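Local coordinates for flagellar hook-associated protein (Burkholderia pseudomallei, PDB 4UT1) that probably serves as a structural component of the bacterial flagellum, at the junction where the hook meets the filament, at residues A[252-255]-A[260-263]; A[246-251]-A[277-282]; A[163-168]-A[294-299]. All coordinates share one frame; numbering follows the deposited sequence.

Contact 1 of 3, residues A[252-255]-A[260-263]; sequences ASPS and LTIV. With EDO (1,2-ethanediol), chain O.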
ATOM      1  N   ALA A 252      -3.801 -17.869 -16.262  1.00 14.15           N
ATOM      2  CA  ALA A 252      -3.253 -16.677 -15.604  1.00 17.56           C
ATOM      3  C   ALA A 252      -3.975 -15.453 -16.151  1.00 16.80           C
ATOM      4  O   ALA A 252      -4.173 -15.334 -17.371  1.00 15.79           O
ATOM      5  CB  ALA A 252      -1.755 -16.576 -15.828  1.00 17.59           C
ATOM      6  N   SER A 253      -4.415 -14.566 -15.266  1.00 18.12           N
ATOM      7  CA  SER A 253      -5.134 -13.379 -15.724  1.00 16.94           C
ATOM      8  C   SER A 253      -4.190 -12.468 -16.504  1.00 16.66           C
ATOM      9  O   SER A 253      -3.001 -12.377 -16.202  1.00 20.21           O
ATOM     10  CB  SER A 253      -5.770 -12.630 -14.554  1.00 20.10           C
ATOM     11  OG  SER A 253      -4.858 -11.714 -13.993  1.00 23.57           O
ATOM     12  N   PRO A 254      -4.718 -11.802 -17.536  1.00 19.45           N
ATOM     13  CA  PRO A 254      -3.885 -10.967 -18.408  1.00 19.19           C
ATOM     14  C   PRO A 254      -3.349  -9.726 -17.682  1.00 18.56           C
ATOM     15  O   PRO A 254      -2.391  -9.121 -18.153  1.00 20.59           O
ATOM     16  CB  PRO A 254      -4.834 -10.577 -19.554  1.00 20.22           C
ATOM     17  CG  PRO A 254      -6.217 -10.743 -19.006  1.00 22.16           C
ATOM     18  CD  PRO A 254      -6.139 -11.803 -17.915  1.00 18.44           C
ATOM     19  N   SER A 255      -3.940  -9.373 -16.545  1.00 18.04           N
ATOM     20  CA  SER A 255      -3.496  -8.177 -15.819  1.00 13.77           C
ATOM     21  C   SER A 255      -2.670  -8.496 -14.570  1.00 16.26           C
ATOM     22  O   SER A 255      -2.016  -7.617 -13.995  1.00 15.53           O
ATOM     23  CB  SER A 255      -4.703  -7.311 -15.447  1.00 16.10           C
ATOM     24  OG  SER A 255      -5.548  -7.952 -14.513  1.00 20.19           O
ATOM     25  N   LEU A 260      -5.416 -16.302 -11.187  1.00 12.51           N
ATOM     26  CA  LEU A 260      -6.122 -16.959 -12.275  1.00  9.63           C
ATOM     27  C   LEU A 260      -7.444 -16.286 -12.579  1.00 14.50           C
ATOM     28  O   LEU A 260      -8.106 -15.747 -11.689  1.00 13.21           O
ATOM     29  CB  LEU A 260      -6.381 -18.436 -11.947  1.00 13.11           C
ATOM     30  CG  LEU A 260      -5.165 -19.289 -11.624  1.00 16.97           C
ATOM     31  CD1 LEU A 260      -5.597 -20.745 -11.438  1.00 15.77           C
ATOM     32  CD2 LEU A 260      -4.106 -19.159 -12.701  1.00 15.54           C
ATOM     33  N   THR A 261      -7.841 -16.348 -13.847  1.00 14.38           N
ATOM     34  CA  THR A 261      -9.117 -15.806 -14.260  1.00 13.46           C
ATOM     35  C   THR A 261      -9.841 -16.913 -15.026  1.00 15.25           C
ATOM     36  O   THR A 261      -9.247 -17.948 -15.334  1.00 14.43           O
ATOM     37  CB  THR A 261      -8.945 -14.539 -15.125  1.00 17.89           C
ATOM     38  OG1 THR A 261     -10.229 -13.977 -15.421  1.00 24.64           O
ATOM     39  CG2 THR A 261      -8.222 -14.865 -16.426  1.00 15.87           C
ATOM     40  N   ILE A 262     -11.125 -16.715 -15.298  1.00 14.79           N
ATOM     41  CA  ILE A 262     -11.910 -17.713 -16.018  1.00 17.85           C
ATOM     42  C   ILE A 262     -12.000 -17.367 -17.507  1.00 16.28           C
ATOM     43  O   ILE A 262     -12.163 -16.203 -17.882  1.00 20.84           O
ATOM     44  CB  ILE A 262     -13.325 -17.824 -15.436  1.00 20.38           C
ATOM     45  CG1 ILE A 262     -13.266 -17.905 -13.905  1.00 21.83           C
ATOM     46  CG2 ILE A 262     -14.058 -19.008 -16.034  1.00 16.82           C
ATOM     47  CD1 ILE A 262     -12.464 -19.065 -13.391  1.00 19.20           C
ATOM     48  N   VAL A 263     -11.875 -18.378 -18.358  1.00 17.58           N
ATOM     49  CA  VAL A 263     -12.030 -18.176 -19.781  1.00 17.99           C
ATOM     50  C   VAL A 263     -12.931 -19.254 -20.338  1.00 19.02           C
ATOM     51  O   VAL A 263     -13.126 -20.309 -19.714  1.00 11.87           O
ATOM     52  CB  VAL A 263     -10.674 -18.206 -20.532  1.00 19.25           C
ATOM     53  CG1 VAL A 263      -9.728 -17.159 -19.963  1.00 16.76           C
ATOM     54  CG2 VAL A 263     -10.040 -19.596 -20.469  1.00 17.19           C
TER
HETATM   55  C1  EDO O1641     -10.754 -10.549 -18.308  1.00 30.13           C
HETATM   56  O1  EDO O1641      -9.447 -10.160 -18.741  1.00 36.24           O
HETATM   57  C2  EDO O1641     -10.619 -11.272 -16.976  1.00 30.22           C
HETATM   58  O2  EDO O1641     -11.003 -12.646 -17.143  1.00 33.76           O
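The loop end of a beta hairpin, formed by strands 244-252 and 260-265, brings A252, S253 and P254 up against L260 and T261. It belongs to a six-strand antiparallel sheet that carries the hairpin beside the long helices of the chain. A252 and L260 make an antiparallel non-hydrogen-bonded pair, CA to CA 4.4 Å, and their side chains diverge. No hydrogen bond joins the two segments here, although the backbones of S253 and E259 bond in the loop and those of V251 and T261 bond further along the hairpin. The CB of L260 starts away from the partner strand, but the branch ending in CD2 comes back to the main chain of A252, 3.8 Å from A252 N.

T261 does more of the packing. Its CB faces the other segment, and its methyl, set between the backbone N and the carbonyl carbon, presses on the main chain, CG2 to S253 CA 3.5 Å. The same methyl reaches the proline ring, P254 CD to T261 CG2 4.0 Å, the two side chains crossing at about a right angle. The first torsion (chi1 -175°) places OG1 anti to the backbone N, where it hydrogen-bonds D281 OD1. A 1,2-ethanediol, probably from the crystallisation liquor, lies close by; its O2 is modelled 2.3 Å from T261 OG1, too short to trust in detail. Its other hydroxyl, O1, is 3.3 Å from P254 CG.

S253 turns its hydroxyl to the loop, bonding D256 O. Beside the methyl contact, S253 CB and T261 CB stand 3.7 Å apart.

Contact 2 of 3, residues A[246-251]-A[277-282]; sequences YQLATV and QYLPDV. With EDO (1,2-ethanediol), chain O.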
ATOM      1  N   TYR A 246     -20.146 -26.201 -23.356  1.00 21.03           N
ATOM      2  CA  TYR A 246     -18.972 -25.355 -23.499  1.00 21.93           C
ATOM      3  C   TYR A 246     -18.032 -25.552 -22.310  1.00 21.06           C
ATOM      4  O   TYR A 246     -18.478 -25.610 -21.168  1.00 26.80           O
ATOM      5  CB  TYR A 246     -19.368 -23.879 -23.592  1.00 17.08           C
ATOM      6  CG  TYR A 246     -20.065 -23.443 -24.863  1.00 20.69           C
ATOM      7  CD1 TYR A 246     -21.349 -23.875 -25.161  1.00 20.94           C
ATOM      8  CD2 TYR A 246     -19.450 -22.559 -25.748  1.00 22.93           C
ATOM      9  CE1 TYR A 246     -21.992 -23.468 -26.312  1.00 22.21           C
ATOM     10  CE2 TYR A 246     -20.090 -22.142 -26.905  1.00 24.67           C
ATOM     11  CZ  TYR A 246     -21.363 -22.598 -27.178  1.00 27.39           C
ATOM     12  OH  TYR A 246     -22.014 -22.191 -28.320  1.00 29.78           O
ATOM     13  N   GLN A 247     -16.736 -25.637 -22.581  1.00 17.49           N
ATOM     14  CA  GLN A 247     -15.743 -25.828 -21.534  1.00 22.12           C
ATOM     15  C   GLN A 247     -15.176 -24.509 -21.034  1.00 19.40           C
ATOM     16  O   GLN A 247     -14.764 -23.680 -21.824  1.00 18.62           O
ATOM     17  CB  GLN A 247     -14.595 -26.700 -22.039  1.00 27.26           C
ATOM     18  CG  GLN A 247     -14.778 -28.178 -21.768  1.00 30.23           C
ATOM     19  CD  GLN A 247     -13.467 -28.857 -21.432  1.00 37.76           C
ATOM     20  OE1 GLN A 247     -13.399 -29.704 -20.533  1.00 47.95           O
ATOM     21  NE2 GLN A 247     -12.408 -28.485 -22.147  1.00 40.82           N
ATOM     22  N   LEU A 248     -15.154 -24.327 -19.721  1.00 17.15           N
ATOM     23  CA  LEU A 248     -14.447 -23.198 -19.135  1.00 16.38           C
ATOM     24  C   LEU A 248     -13.052 -23.653 -18.753  1.00 16.05           C
ATOM     25  O   LEU A 248     -12.809 -24.851 -18.566  1.00 17.79           O
ATOM     26  CB  LEU A 248     -15.185 -22.656 -17.907  1.00 13.91           C
ATOM     27  CG  LEU A 248     -16.643 -22.244 -18.126  1.00 16.48           C
ATOM     28  CD1 LEU A 248     -17.277 -21.820 -16.821  1.00 13.04           C
ATOM     29  CD2 LEU A 248     -16.763 -21.130 -19.195  1.00 16.02           C
ATOM     30  N   ALA A 249     -12.131 -22.702 -18.632  1.00 17.34           N
ATOM     31  CA  ALA A 249     -10.817 -23.007 -18.093  1.00 14.27           C
ATOM     32  C   ALA A 249     -10.340 -21.871 -17.198  1.00 17.16           C
ATOM     33  O   ALA A 249     -10.839 -20.746 -17.283  1.00 15.70           O
ATOM     34  CB  ALA A 249      -9.820 -23.259 -19.212  1.00 13.00           C
ATOM     35  N   THR A 250      -9.384 -22.171 -16.329  1.00 14.37           N
ATOM     36  CA  THR A 250      -8.655 -21.116 -15.645  1.00 14.79           C
ATOM     37  C   THR A 250      -7.314 -20.935 -16.346  1.00 15.62           C
ATOM     38  O   THR A 250      -6.672 -21.905 -16.762  1.00 15.88           O
ATOM     39  CB  THR A 250      -8.417 -21.411 -14.145  1.00 15.48           C
ATOM     40  OG1 THR A 250      -7.718 -22.650 -13.996  1.00 16.18           O
ATOM     41  CG2 THR A 250      -9.727 -21.471 -13.366  1.00 13.27           C
ATOM     42  N   VAL A 251      -6.906 -19.682 -16.490  1.00 13.78           N
ATOM     43  CA  VAL A 251      -5.590 -19.348 -16.999  1.00 14.40           C
ATOM     44  C   VAL A 251      -5.097 -18.133 -16.203  1.00 13.48           C
ATOM     45  O   VAL A 251      -5.888 -17.463 -15.537  1.00 12.91           O
ATOM     46  CB  VAL A 251      -5.617 -19.022 -18.505  1.00 14.77           C
ATOM     47  CG1 VAL A 251      -6.159 -20.206 -19.292  1.00 16.49           C
ATOM     48  CG2 VAL A 251      -6.470 -17.803 -18.750  1.00 17.31           C
ATOM     49  N   GLN A 277     -11.638 -16.901 -24.846  1.00 19.88           N
ATOM     50  CA  GLN A 277     -12.416 -15.732 -24.471  1.00 21.96           C
ATOM     51  C   GLN A 277     -12.222 -15.408 -23.005  1.00 23.16           C
ATOM     52  O   GLN A 277     -12.498 -16.239 -22.140  1.00 24.47           O
ATOM     53  CB  GLN A 277     -13.901 -15.951 -24.747  1.00 23.60           C
ATOM     54  CG  GLN A 277     -14.258 -15.961 -26.205  1.00 25.56           C
ATOM     55  CD  GLN A 277     -13.581 -14.837 -26.973  1.00 23.71           C
ATOM     56  OE1 GLN A 277     -12.793 -15.097 -27.877  1.00 27.23           O
ATOM     57  NE2 GLN A 277     -13.872 -13.588 -26.607  1.00 19.14           N
ATOM     58  N   TYR A 278     -11.751 -14.200 -22.726  1.00 19.59           N
ATOM     59  CA  TYR A 278     -11.563 -13.765 -21.346  1.00 25.26           C
ATOM     60  C   TYR A 278     -12.854 -13.240 -20.745  1.00 28.69           C
ATOM     61  O   TYR A 278     -13.292 -12.144 -21.088  1.00 32.51           O
ATOM     62  CB  TYR A 278     -10.524 -12.657 -21.247  1.00 24.14           C
ATOM     63  CG  TYR A 278      -9.089 -13.051 -21.475  1.00 27.34           C
ATOM     64  CD1 TYR A 278      -8.420 -13.880 -20.587  1.00 21.14           C
ATOM     65  CD2 TYR A 278      -8.382 -12.529 -22.550  1.00 27.30           C
ATOM     66  CE1 TYR A 278      -7.088 -14.215 -20.788  1.00 26.05           C
ATOM     67  CE2 TYR A 278      -7.059 -12.847 -22.758  1.00 31.11           C
ATOM     68  CZ  TYR A 278      -6.415 -13.691 -21.880  1.00 32.58           C
ATOM     69  OH  TYR A 278      -5.093 -13.999 -22.110  1.00 33.81           O
ATOM     70  N   LEU A 279     -13.437 -13.986 -19.816  1.00 25.52           N
ATOM     71  CA  LEU A 279     -14.616 -13.513 -19.103  1.00 26.75           C
ATOM     72  C   LEU A 279     -14.210 -12.606 -17.932  1.00 27.99           C
ATOM     73  O   LEU A 279     -13.469 -13.031 -17.042  1.00 30.36           O
ATOM     74  CB  LEU A 279     -15.439 -14.695 -18.596  1.00 24.37           C
ATOM     75  CG  LEU A 279     -15.610 -15.871 -19.562  1.00 26.17           C
ATOM     76  CD1 LEU A 279     -16.437 -16.963 -18.918  1.00 25.35           C
ATOM     77  CD2 LEU A 279     -16.245 -15.419 -20.872  1.00 25.89           C
ATOM     78  N   PRO A 280     -14.694 -11.355 -17.927  1.00 29.35           N
ATOM     79  CA  PRO A 280     -14.353 -10.385 -16.875  1.00 28.96           C
ATOM     80  C   PRO A 280     -14.761 -10.879 -15.490  1.00 28.02           C
ATOM     81  O   PRO A 280     -15.883 -11.361 -15.349  1.00 30.28           O
ATOM     82  CB  PRO A 280     -15.164  -9.144 -17.260  1.00 30.02           C
ATOM     83  CG  PRO A 280     -15.499  -9.333 -18.715  1.00 29.40           C
ATOM     84  CD  PRO A 280     -15.644 -10.805 -18.911  1.00 30.35           C
ATOM     85  N   ASP A 281     -13.880 -10.763 -14.498  1.00 30.22           N
ATOM     86  CA  ASP A 281     -14.198 -11.206 -13.134  1.00 29.58           C
ATOM     87  C   ASP A 281     -15.546 -10.660 -12.667  1.00 29.15           C
ATOM     88  O   ASP A 281     -16.352 -11.375 -12.072  1.00 27.19           O
ATOM     89  CB  ASP A 281     -13.105 -10.777 -12.145  1.00 27.33           C
ATOM     90  CG  ASP A 281     -11.813 -11.549 -12.324  1.00 26.82           C
ATOM     91  OD1 ASP A 281     -11.707 -12.355 -13.269  1.00 30.09           O
ATOM     92  OD2 ASP A 281     -10.887 -11.335 -11.521  1.00 26.92           O
ATOM     93  N   VAL A 282     -15.785  -9.386 -12.956  1.00 29.34           N
ATOM     94  CA  VAL A 282     -16.982  -8.711 -12.476  1.00 30.84           C
ATOM     95  C   VAL A 282     -18.273  -9.288 -13.076  1.00 29.75           C
ATOM     96  O   VAL A 282     -19.345  -9.148 -12.491  1.00 31.11           O
ATOM     97  CB  VAL A 282     -16.910  -7.201 -12.773  1.00 31.73           C
ATOM     98  CG1 VAL A 282     -16.906  -6.950 -14.287  1.00 32.03           C
ATOM     99  CG2 VAL A 282     -18.056  -6.468 -12.098  1.00 31.62           C
TER
HETATM  100  C1  EDO O1641     -10.754 -10.549 -18.308  1.00 30.13           C
HETATM  101  O1  EDO O1641      -9.447 -10.160 -18.741  1.00 36.24           O
HETATM  102  C2  EDO O1641     -10.619 -11.272 -16.976  1.00 30.22           C
HETATM  103  O2  EDO O1641     -11.003 -12.646 -17.143  1.00 33.76           O
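With chi1 -56°, L248 sets CG beside its own backbone N; chi2 (176°) then sends CD1 on in line and leaves CD2, the side branch, to come within 4.2 Å of L279 CD1. L279 has the same kind of first torsion (chi1 -42°), but its CB points toward segment 246-251, and the two leucines cross at about a right angle, one methyl to one methyl. The second meeting is between V251 and Y278. V251 CG2 sits between the backbone N and the carbonyl carbon and approaches Y278 CE1 at 4.2 Å, coming at the ring obliquely.

Segments 246-251 and 277-282 do not pair directly. Strand 260-265 runs between them in the antiparallel sheet, so the nearest CA atoms, V251 and Y278, are 9.3 Å apart and the contact is made by side chains reaching past the middle strand. V263 of that strand touches both V251 and Y278 and completes their apolar patch. L248 and T250 instead lie on V173 of helix 134-193, where L248 also meets I176, so the leucine pair is on the helix side of the sheet.

A 1,2-ethanediol, probably from the crystallisation liquor, borders Y278 and L279: its O2 is placed as a donor to L279 O, but 2.5 Å is so short that the detail is doubtful, and its C1 lies 3.6 Å from Y278 CB.

Contact 3 of 3, residues A[163-168]-A[294-299]; sequences QSVNSQ and AFRSQT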
ATOM      1  N   GLN A 163      -3.262 -17.907  -3.444  1.00 15.25           N
ATOM      2  CA  GLN A 163      -3.091 -19.151  -4.191  1.00 13.41           C
ATOM      3  C   GLN A 163      -4.211 -20.146  -3.885  1.00 16.06           C
ATOM      4  O   GLN A 163      -4.628 -20.898  -4.769  1.00 11.63           O
ATOM      5  CB  GLN A 163      -1.728 -19.774  -3.905  1.00 14.12           C
ATOM      6  CG  GLN A 163      -1.555 -21.155  -4.513  1.00 18.33           C
ATOM      7  CD  GLN A 163      -1.793 -21.173  -6.004  1.00 17.76           C
ATOM      8  OE1 GLN A 163      -1.623 -20.155  -6.688  1.00 16.61           O
ATOM      9  NE2 GLN A 163      -2.188 -22.335  -6.526  1.00 15.94           N
ATOM     10  N   SER A 164      -4.685 -20.159  -2.638  1.00 16.72           N
ATOM     11  CA  SER A 164      -5.852 -20.958  -2.278  1.00 15.44           C
ATOM     12  C   SER A 164      -7.038 -20.576  -3.161  1.00 16.05           C
ATOM     13  O   SER A 164      -7.748 -21.446  -3.673  1.00 14.24           O
ATOM     14  CB  SER A 164      -6.194 -20.784  -0.794  1.00 17.48           C
ATOM     15  OG  SER A 164      -7.298 -21.595  -0.438  1.00 20.87           O
ATOM     16  N   VAL A 165      -7.234 -19.282  -3.390  1.00 13.60           N
ATOM     17  CA  VAL A 165      -8.282 -18.854  -4.313  1.00 12.21           C
ATOM     18  C   VAL A 165      -8.037 -19.418  -5.729  1.00 14.07           C
ATOM     19  O   VAL A 165      -8.955 -19.961  -6.356  1.00 13.67           O
ATOM     20  CB  VAL A 165      -8.396 -17.312  -4.349  1.00 13.72           C
ATOM     21  CG1 VAL A 165      -9.281 -16.868  -5.524  1.00 11.45           C
ATOM     22  CG2 VAL A 165      -8.960 -16.821  -3.021  1.00 13.05           C
ATOM     23  N   ASN A 166      -6.800 -19.336  -6.211  1.00 13.27           N
ATOM     24  CA  ASN A 166      -6.452 -19.926  -7.509  1.00 12.69           C
ATOM     25  C   ASN A 166      -6.858 -21.386  -7.626  1.00 14.32           C
ATOM     26  O   ASN A 166      -7.522 -21.791  -8.587  1.00 13.43           O
ATOM     27  CB  ASN A 166      -4.952 -19.810  -7.760  1.00 12.88           C
ATOM     28  CG  ASN A 166      -4.549 -18.413  -8.189  1.00 14.87           C
ATOM     29  OD1 ASN A 166      -5.396 -17.632  -8.618  1.00 13.57           O
ATOM     30  ND2 ASN A 166      -3.259 -18.097  -8.088  1.00 14.20           N
ATOM     31  N   SER A 167      -6.452 -22.184  -6.647  1.00 12.81           N
ATOM     32  CA  SER A 167      -6.773 -23.610  -6.678  1.00 12.54           C
ATOM     33  C   SER A 167      -8.271 -23.860  -6.647  1.00 15.73           C
ATOM     34  O   SER A 167      -8.779 -24.734  -7.364  1.00 14.04           O
ATOM     35  CB  SER A 167      -6.084 -24.331  -5.527  1.00 14.59           C
ATOM     36  OG  SER A 167      -4.706 -24.474  -5.821  1.00 22.88           O
ATOM     37  N   GLN A 168      -8.985 -23.087  -5.842  1.00 13.53           N
ATOM     38  CA  GLN A 168     -10.429 -23.264  -5.741  1.00 14.73           C
ATOM     39  C   GLN A 168     -11.155 -22.839  -7.009  1.00 14.50           C
ATOM     40  O   GLN A 168     -12.145 -23.476  -7.405  1.00 16.10           O
ATOM     41  CB  GLN A 168     -10.975 -22.503  -4.538  1.00 14.04           C
ATOM     42  CG  GLN A 168     -10.624 -23.186  -3.214  1.00 12.63           C
ATOM     43  CD  GLN A 168     -11.148 -22.437  -2.015  1.00 17.18           C
ATOM     44  OE1 GLN A 168     -10.378 -22.011  -1.158  1.00 27.97           O
ATOM     45  NE2 GLN A 168     -12.458 -22.275  -1.938  1.00 17.37           N
ATOM     46  N   ALA A 294     -15.154 -12.148  -5.657  1.00 15.41           N
ATOM     47  CA  ALA A 294     -15.468 -10.969  -4.841  1.00 16.58           C
ATOM     48  C   ALA A 294     -14.538 -10.837  -3.627  1.00 16.06           C
ATOM     49  O   ALA A 294     -14.110  -9.735  -3.279  1.00 17.59           O
ATOM     50  CB  ALA A 294     -16.917 -11.011  -4.384  1.00 15.41           C
ATOM     51  N   PHE A 295     -14.242 -11.959  -2.979  1.00 15.36           N
ATOM     52  CA  PHE A 295     -13.304 -11.971  -1.860  1.00 15.36           C
ATOM     53  C   PHE A 295     -11.945 -11.452  -2.303  1.00 16.41           C
ATOM     54  O   PHE A 295     -11.341 -10.614  -1.633  1.00 15.68           O
ATOM     55  CB  PHE A 295     -13.168 -13.390  -1.274  1.00 14.04           C
ATOM     56  CG  PHE A 295     -12.007 -13.551  -0.322  1.00 14.84           C
ATOM     57  CD1 PHE A 295     -12.047 -12.995   0.944  1.00 12.62           C
ATOM     58  CD2 PHE A 295     -10.873 -14.269  -0.697  1.00 16.73           C
ATOM     59  CE1 PHE A 295     -10.983 -13.144   1.814  1.00 14.90           C
ATOM     60  CE2 PHE A 295      -9.801 -14.418   0.171  1.00 14.60           C
ATOM     61  CZ  PHE A 295      -9.858 -13.850   1.429  1.00 15.25           C
ATOM     62  N   ARG A 296     -11.477 -11.938  -3.446  1.00 15.48           N
ATOM     63  CA  ARG A 296     -10.171 -11.541  -3.960  1.00 15.35           C
ATOM     64  C   ARG A 296     -10.079 -10.038  -4.254  1.00 13.46           C
ATOM     65  O   ARG A 296      -9.171  -9.365  -3.770  1.00 12.59           O
ATOM     66  CB  ARG A 296      -9.834 -12.335  -5.231  1.00 12.24           C
ATOM     67  CG  ARG A 296      -8.381 -12.181  -5.672  1.00 11.94           C
ATOM     68  CD  ARG A 296      -7.999 -13.176  -6.752  1.00 14.04           C
ATOM     69  NE  ARG A 296      -8.689 -12.925  -8.007  1.00 14.45           N
ATOM     70  CZ  ARG A 296      -8.617 -13.727  -9.066  1.00 16.18           C
ATOM     71  NH1 ARG A 296      -7.883 -14.825  -9.007  1.00 13.95           N
ATOM     72  NH2 ARG A 296      -9.276 -13.424 -10.182  1.00 15.38           N
ATOM     73  N   SER A 297     -11.022  -9.517  -5.034  1.00 13.74           N
ATOM     74  CA  SER A 297     -10.940  -8.120  -5.482  1.00 15.21           C
ATOM     75  C   SER A 297     -11.409  -7.107  -4.432  1.00 14.68           C
ATOM     76  O   SER A 297     -10.981  -5.952  -4.458  1.00 15.61           O
ATOM     77  CB  SER A 297     -11.749  -7.922  -6.775  1.00 17.64           C
ATOM     78  OG  SER A 297     -13.129  -8.178  -6.555  1.00 20.54           O
ATOM     79  N   GLN A 298     -12.281  -7.516  -3.513  1.00 15.32           N
ATOM     80  CA  GLN A 298     -12.875  -6.535  -2.604  1.00 17.21           C
ATOM     81  C   GLN A 298     -12.315  -6.596  -1.186  1.00 15.71           C
ATOM     82  O   GLN A 298     -12.415  -5.625  -0.432  1.00 18.15           O
ATOM     83  CB  GLN A 298     -14.395  -6.695  -2.576  1.00 17.12           C
ATOM     84  CG  GLN A 298     -15.046  -6.546  -3.964  1.00 19.49           C
ATOM     85  CD  GLN A 298     -14.791  -5.195  -4.599  1.00 26.14           C
ATOM     86  OE1 GLN A 298     -14.067  -5.083  -5.595  1.00 28.15           O
ATOM     87  NE2 GLN A 298     -15.388  -4.157  -4.033  1.00 25.14           N
ATOM     88  N   THR A 299     -11.700  -7.714  -0.828  1.00 13.25           N
ATOM     89  CA  THR A 299     -11.165  -7.867   0.523  1.00 16.68           C
ATOM     90  C   THR A 299      -9.675  -8.188   0.514  1.00 14.78           C
ATOM     91  O   THR A 299      -8.874  -7.454   1.095  1.00 11.24           O
ATOM     92  CB  THR A 299     -11.928  -8.973   1.313  1.00 13.05           C
ATOM     93  OG1 THR A 299     -13.258  -8.525   1.611  1.00 17.26           O
ATOM     94  CG2 THR A 299     -11.215  -9.314   2.618  1.00 13.76           C
TER
HETATM   95  O   HOH W   1      -6.038 -15.693  -6.860  1.00 11.63           O
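Helices 134-193 and 287-322 run close to antiparallel here: the axes of 163-168 and 294-299 make an angle of 151° and come no nearer than 10.9 Å. The closest CA atoms are those of V165 and R296, 7.6 Å apart, at the point where the second helix enters a wider pi-type turn, 296-299.

V165 points toward the other helix and divides its methyls between two residues. CG2 meets the edge of the F295 ring, near its plane, 3.9 Å from CD2. CG1, anti to the backbone N, lies against the aliphatic part of the arginine, 4.1 Å from R296 CD. Beyond CD the R296 chain bends (chi3 67°), swinging its guanidinium toward N166. The gap N166 OD1 to R296 NH1 is 3.8 Å, too long for a direct bond, and a water closes it: it donates to N166 OD1 at 2.7 Å and accepts from R296 NH1 at 3.0 Å, lying at the guanidinium edge.

The N166 amide is held at both ends. ND2 donates to Q163 OE1 one turn back, 3.0 Å and nearly straight at 167°, arriving above the glutamine carbonyl plane; it also bonds S258 O, and OD1 takes the backbone N-H of L260. R296 in turn binds L260 O through NH1 and D281 through NH2. The polar flank of the helix pair is thus bound to strand 260-265 and the loop before it, whereas F295 packs on Y95 and L98 of helix 80-106, joining a third helix to the pair.

Contact 3 is buried throughout; contacts 1 and 2 are only partly buried and lie further from the centre of the chain. The latter two share strand 260-265: contact 1 closes its hairpin with strand 244-252, and contact 2 reaches across it, with both bordering the same ethanediol. Their chemistry is mostly apolar, methyls against main chain in one and side chains against side chains in the other. Contact 3 adds a polar edge to its apolar core, and that polar side joins the two helices to both other contacts, to backbone in contact 1 and to a carboxylate in contact 2.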